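Local coordinates for GDP-mannose-dependent alpha-(1-6)-phosphatidylinositol monomannoside mannosyltransferase (Corynebacterium glutamicum, PDB 3OKP), which is a bacterial mannosyltransferase of the GT-B structural class, built from two Rossmann-like domains, at residues Asp27-Ile37 with Trp365-Leu376. Numbering follows the deposited sequence.
Sequences DFIATQDPESI and WEIMGERLTNIL
Phe28 and Trp365 make an edge-to-face pair at the apolar centre, the six-membered ring of Trp365 driving its edge into one face of Phe28 with the planes at 86° and the centroids 4.8 Å apart. Trp365 CZ3 stands over the middle of the phenyl ring, while Met368 O lies in the plane of that ring at its edge, 3.5 Å from Phe28 CE1. Leu372, its CG anti to the backbone N (chi1 -179°), brings CD2 against Phe28 CB and CD1 and against the Phe28 carbonyl, and Trp91 of strand 89-92 touches both Phe28 and Leu372. One face of the indole is in turn covered by the methylene of Asp27 in a CH-pi contact, CB lying 3.6 Å from the centroid of the six-membered ring. The Asp27 carboxylate is turned steeply to the indole, and a water bridges its OD2 to Trp365 NE1, the bond from the indole being weak.

In the GT-B fold, the last helix of the chain returns from the C-terminal domain to pack on the N-terminal one; here helix 365-377 does so, lying against the last part of helix 20-29 and the type I turn from Ile29 to Gln32, ahead of strand 37-42. The two backbones come closest at Gly369, whose missing side chain lets Thr31 sit against the helix, with Thr31 OG1 3.4 Å from Gly369 CA.

The polar edge is formed by the Gln32 amide. The Gln32 chain bends at chi2 (-62°), bringing this group alongside the helix, where NE2 gives a nearly straight bond of 3.1 Å to Thr31 OG1 and a weak, bent one to Gly369 O. That carbonyl also accepts from Thr373 N and Thr373 OG1, which approach it from opposite faces of its plane.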
loop_
_atom_site.group_PDB
_atom_site.type_symbol
_atom_site.label_atom_id
_atom_site.label_comp_id
_atom_site.label_asym_id
_atom_site.label_seq_id
_atom_site.Cartn_x
_atom_site.Cartn_y
_atom_site.Cartn_z
ATOM N N ASP A 27 -2.230 -5.170 10.115
ATOM C CA ASP A 27 -1.677 -3.950 10.704
ATOM C C ASP A 27 -2.739 -2.980 11.229
ATOM O O ASP A 27 -2.520 -2.320 12.243
ATOM C CB ASP A 27 -0.717 -3.257 9.732
ATOM C CG ASP A 27 0.518 -4.096 9.427
ATOM O OD1 ASP A 27 0.865 -4.987 10.231
ATOM O OD2 ASP A 27 1.146 -3.860 8.374
ATOM N N PHE A 28 -3.886 -2.900 10.556
ATOM C CA PHE A 28 -5.001 -2.092 11.063
ATOM C C PHE A 28 -5.621 -2.667 12.338
ATOM O O PHE A 28 -5.922 -1.919 13.274
ATOM C CB PHE A 28 -6.075 -1.859 9.992
ATOM C CG PHE A 28 -5.934 -0.547 9.273
ATOM C CD1 PHE A 28 -6.087 0.656 9.960
ATOM C CD2 PHE A 28 -5.656 -0.511 7.912
ATOM C CE1 PHE A 28 -5.952 1.876 9.306
ATOM C CE2 PHE A 28 -5.518 0.706 7.247
ATOM C CZ PHE A 28 -5.667 1.902 7.945
ATOM N N ILE A 29 -5.803 -3.988 12.376
ATOM C CA ILE A 29 -6.369 -4.659 13.557
ATOM C C ILE A 29 -5.471 -4.457 14.786
ATOM O O ILE A 29 -5.964 -4.234 15.897
ATOM C CB ILE A 29 -6.634 -6.174 13.303
ATOM C CG1 ILE A 29 -7.783 -6.362 12.305
ATOM C CG2 ILE A 29 -6.976 -6.893 14.605
ATOM C CD1 ILE A 29 -7.856 -7.760 11.676
ATOM N N ALA A 30 -4.158 -4.509 14.566
ATOM C CA ALA A 30 -3.164 -4.351 15.628
ATOM C C ALA A 30 -3.197 -2.974 16.306
ATOM O O ALA A 30 -2.708 -2.823 17.424
ATOM C CB ALA A 30 -1.764 -4.664 15.096
ATOM N N THR A 31 -3.785 -1.983 15.634
ATOM C CA THR A 31 -3.916 -0.628 16.189
ATOM C C THR A 31 -5.095 -0.498 17.156
ATOM O O THR A 31 -5.189 0.482 17.901
ATOM C CB THR A 31 -4.077 0.444 15.081
ATOM O OG1 THR A 31 -5.308 0.238 14.377
ATOM C CG2 THR A 31 -2.909 0.411 14.099
ATOM N N GLN A 32 -5.989 -1.485 17.143
ATOM C CA GLN A 32 -7.200 -1.442 17.964
ATOM C C GLN A 32 -7.049 -2.239 19.258
ATOM O O GLN A 32 -6.123 -3.038 19.402
ATOM C CB GLN A 32 -8.405 -1.963 17.164
ATOM C CG GLN A 32 -8.637 -1.245 15.831
ATOM C CD GLN A 32 -8.943 0.233 16.006
ATOM O OE1 GLN A 32 -9.980 0.603 16.559
ATOM N NE2 GLN A 32 -8.039 1.086 15.536
ATOM N N ASP A 33 -7.966 -2.004 20.194
ATOM C CA ASP A 33 -8.061 -2.789 21.420
ATOM C C ASP A 33 -8.417 -4.227 21.037
ATOM O O ASP A 33 -9.482 -4.462 20.464
ATOM C CB ASP A 33 -9.135 -2.192 22.343
ATOM C CG ASP A 33 -9.177 -2.849 23.724
ATOM O OD1 ASP A 33 -8.707 -3.996 23.889
ATOM O OD2 ASP A 33 -9.699 -2.206 24.658
ATOM N N PRO A 34 -7.522 -5.192 21.344
ATOM C CA PRO A 34 -7.736 -6.596 20.967
ATOM C C PRO A 34 -9.029 -7.190 21.535
ATOM O O PRO A 34 -9.626 -8.076 20.917
ATOM C CB PRO A 34 -6.510 -7.310 21.552
ATOM C CG PRO A 34 -5.984 -6.385 22.605
ATOM C CD PRO A 34 -6.251 -5.016 22.072
ATOM N N GLU A 35 -9.461 -6.693 22.692
ATOM C CA GLU A 35 -10.705 -7.147 23.316
ATOM C C GLU A 35 -11.952 -6.704 22.540
ATOM O O GLU A 35 -13.034 -7.264 22.733
ATOM C CB GLU A 35 -10.783 -6.673 24.772
ATOM C CG GLU A 35 -9.847 -7.414 25.719
ATOM C CD GLU A 35 -9.732 -6.746 27.078
ATOM O OE1 GLU A 35 -10.725 -6.159 27.554
ATOM O OE2 GLU A 35 -8.640 -6.807 27.677
ATOM N N SER A 36 -11.790 -5.709 21.667
ATOM C CA SER A 36 -12.897 -5.171 20.867
ATOM C C SER A 36 -12.910 -5.698 19.426
ATOM O O SER A 36 -13.698 -5.237 18.597
ATOM C CB SER A 36 -12.869 -3.634 20.874
ATOM O OG SER A 36 -11.909 -3.125 19.957
ATOM N N ILE A 37 -12.044 -6.670 19.141
ATOM C CA ILE A 37 -11.897 -7.220 17.795
ATOM C C ILE A 37 -12.094 -8.733 17.779
ATOM O O ILE A 37 -11.517 -9.450 18.604
ATOM C CB ILE A 37 -10.493 -6.901 17.193
ATOM C CG1 ILE A 37 -10.292 -5.389 17.004
ATOM C CG2 ILE A 37 -10.266 -7.680 15.885
ATOM C CD1 ILE A 37 -11.026 -4.774 15.800
ATOM N N TRP A 365 1.170 4.380 11.315
ATOM C CA TRP A 365 0.142 3.461 11.811
ATOM C C TRP A 365 -0.573 4.013 13.045
ATOM O O TRP A 365 -1.712 3.639 13.322
ATOM C CB TRP A 365 0.710 2.057 12.068
ATOM C CG TRP A 365 0.820 1.253 10.807
ATOM C CD1 TRP A 365 1.968 0.839 10.192
ATOM C CD2 TRP A 365 -0.263 0.798 9.983
ATOM N NE1 TRP A 365 1.665 0.144 9.043
ATOM C CE2 TRP A 365 0.304 0.103 8.891
ATOM C CE3 TRP A 365 -1.661 0.907 10.065
ATOM C CZ2 TRP A 365 -0.477 -0.480 7.884
ATOM C CZ3 TRP A 365 -2.436 0.323 9.067
ATOM C CH2 TRP A 365 -1.840 -0.362 7.989
ATOM N N GLU A 366 0.098 4.911 13.764
ATOM C CA GLU A 366 -0.504 5.615 14.898
ATOM C C GLU A 366 -1.606 6.561 14.427
ATOM O O GLU A 366 -2.703 6.575 14.988
ATOM C CB GLU A 366 0.558 6.386 15.689
ATOM C CG GLU A 366 1.394 5.526 16.644
ATOM C CD GLU A 366 2.484 4.712 15.949
ATOM O OE1 GLU A 366 2.765 4.945 14.749
ATOM O OE2 GLU A 366 3.070 3.832 16.620
ATOM N N ILE A 367 -1.300 7.339 13.389
ATOM C CA ILE A 367 -2.261 8.250 12.766
ATOM C C ILE A 367 -3.413 7.479 12.115
ATOM O O ILE A 367 -4.583 7.790 12.355
ATOM C CB ILE A 367 -1.571 9.182 11.721
ATOM C CG1 ILE A 367 -0.587 10.153 12.400
ATOM C CG2 ILE A 367 -2.601 9.927 10.862
ATOM C CD1 ILE A 367 -1.206 11.132 13.406
ATOM N N MET A 368 -3.077 6.475 11.306
ATOM C CA MET A 368 -4.088 5.687 10.597
ATOM C C MET A 368 -4.934 4.846 11.547
ATOM O O MET A 368 -6.136 4.687 11.336
ATOM C CB MET A 368 -3.453 4.809 9.512
ATOM C CG MET A 368 -2.868 5.582 8.321
ATOM S SD MET A 368 -3.950 6.838 7.590
ATOM C CE MET A 368 -5.389 5.873 7.161
ATOM N N GLY A 369 -4.298 4.318 12.591
ATOM C CA GLY A 369 -4.998 3.589 13.649
ATOM C C GLY A 369 -6.064 4.434 14.323
ATOM O O GLY A 369 -7.153 3.944 14.625
ATOM N N GLU A 370 -5.747 5.708 14.548
ATOM C CA GLU A 370 -6.701 6.667 15.106
ATOM C C GLU A 370 -7.894 6.887 14.179
ATOM O O GLU A 370 -9.034 6.979 14.642
ATOM C CB GLU A 370 -6.019 7.999 15.425
ATOM C CG GLU A 370 -5.189 7.978 16.696
ATOM N N ARG A 371 -7.625 6.965 12.874
ATOM C CA ARG A 371 -8.682 7.053 11.862
ATOM C C ARG A 371 -9.634 5.859 11.927
ATOM O O ARG A 371 -10.851 6.032 11.850
ATOM C CB ARG A 371 -8.095 7.163 10.452
ATOM C CG ARG A 371 -7.493 8.518 10.103
ATOM C CD ARG A 371 -7.229 8.586 8.607
ATOM N NE ARG A 371 -6.567 9.819 8.192
ATOM C CZ ARG A 371 -6.286 10.126 6.927
ATOM N NH1 ARG A 371 -6.613 9.294 5.946
ATOM N NH2 ARG A 371 -5.681 11.270 6.638
ATOM N N LEU A 372 -9.078 4.654 12.066
ATOM C CA LEU A 372 -9.897 3.445 12.181
ATOM C C LEU A 372 -10.711 3.440 13.474
ATOM O O LEU A 372 -11.885 3.063 13.472
ATOM C CB LEU A 372 -9.048 2.170 12.070
ATOM C CG LEU A 372 -9.819 0.842 12.144
ATOM C CD1 LEU A 372 -10.855 0.719 11.020
ATOM C CD2 LEU A 372 -8.878 -0.353 12.141
ATOM N N THR A 373 -10.084 3.867 14.569
ATOM C CA THR A 373 -10.760 3.957 15.864
ATOM C C THR A 373 -11.994 4.858 15.763
ATOM O O THR A 373 -13.068 4.498 16.247
ATOM C CB THR A 373 -9.800 4.442 16.975
ATOM O OG1 THR A 373 -8.688 3.545 17.060
ATOM C CG2 THR A 373 -10.500 4.486 18.336
ATOM N N ASN A 374 -11.836 6.009 15.108
ATOM C CA ASN A 374 -12.940 6.947 14.904
ATOM C C ASN A 374 -14.109 6.348 14.124
ATOM O O ASN A 374 -15.268 6.624 14.432
ATOM C CB ASN A 374 -12.447 8.227 14.222
ATOM C CG ASN A 374 -11.526 9.049 15.112
ATOM O OD1 ASN A 374 -11.444 8.830 16.324
ATOM N ND2 ASN A 374 -10.825 10.003 14.510
ATOM N N ILE A 375 -13.797 5.522 13.126
ATOM C CA ILE A 375 -14.815 4.831 12.338
ATOM C C ILE A 375 -15.536 3.776 13.186
ATOM O O ILE A 375 -16.770 3.734 13.218
ATOM C CB ILE A 375 -14.216 4.189 11.053
ATOM C CG1 ILE A 375 -13.619 5.271 10.139
ATOM C CG2 ILE A 375 -15.272 3.376 10.300
ATOM C CD1 ILE A 375 -12.736 4.735 9.018
ATOM N N LEU A 376 -14.764 2.947 13.885
ATOM C CA LEU A 376 -15.320 1.834 14.655
ATOM C C LEU A 376 -15.981 2.241 15.977
ATOM O O LEU A 376 -16.851 1.526 16.481
ATOM C CB LEU A 376 -14.250 0.764 14.906
ATOM C CG LEU A 376 -13.603 0.093 13.686
ATOM C CD1 LEU A 376 -12.526 -0.884 14.127
ATOM C CD2 LEU A 376 -14.641 -0.608 12.814
HETATM O O HOH W 1 3.744 -2.163 8.859
#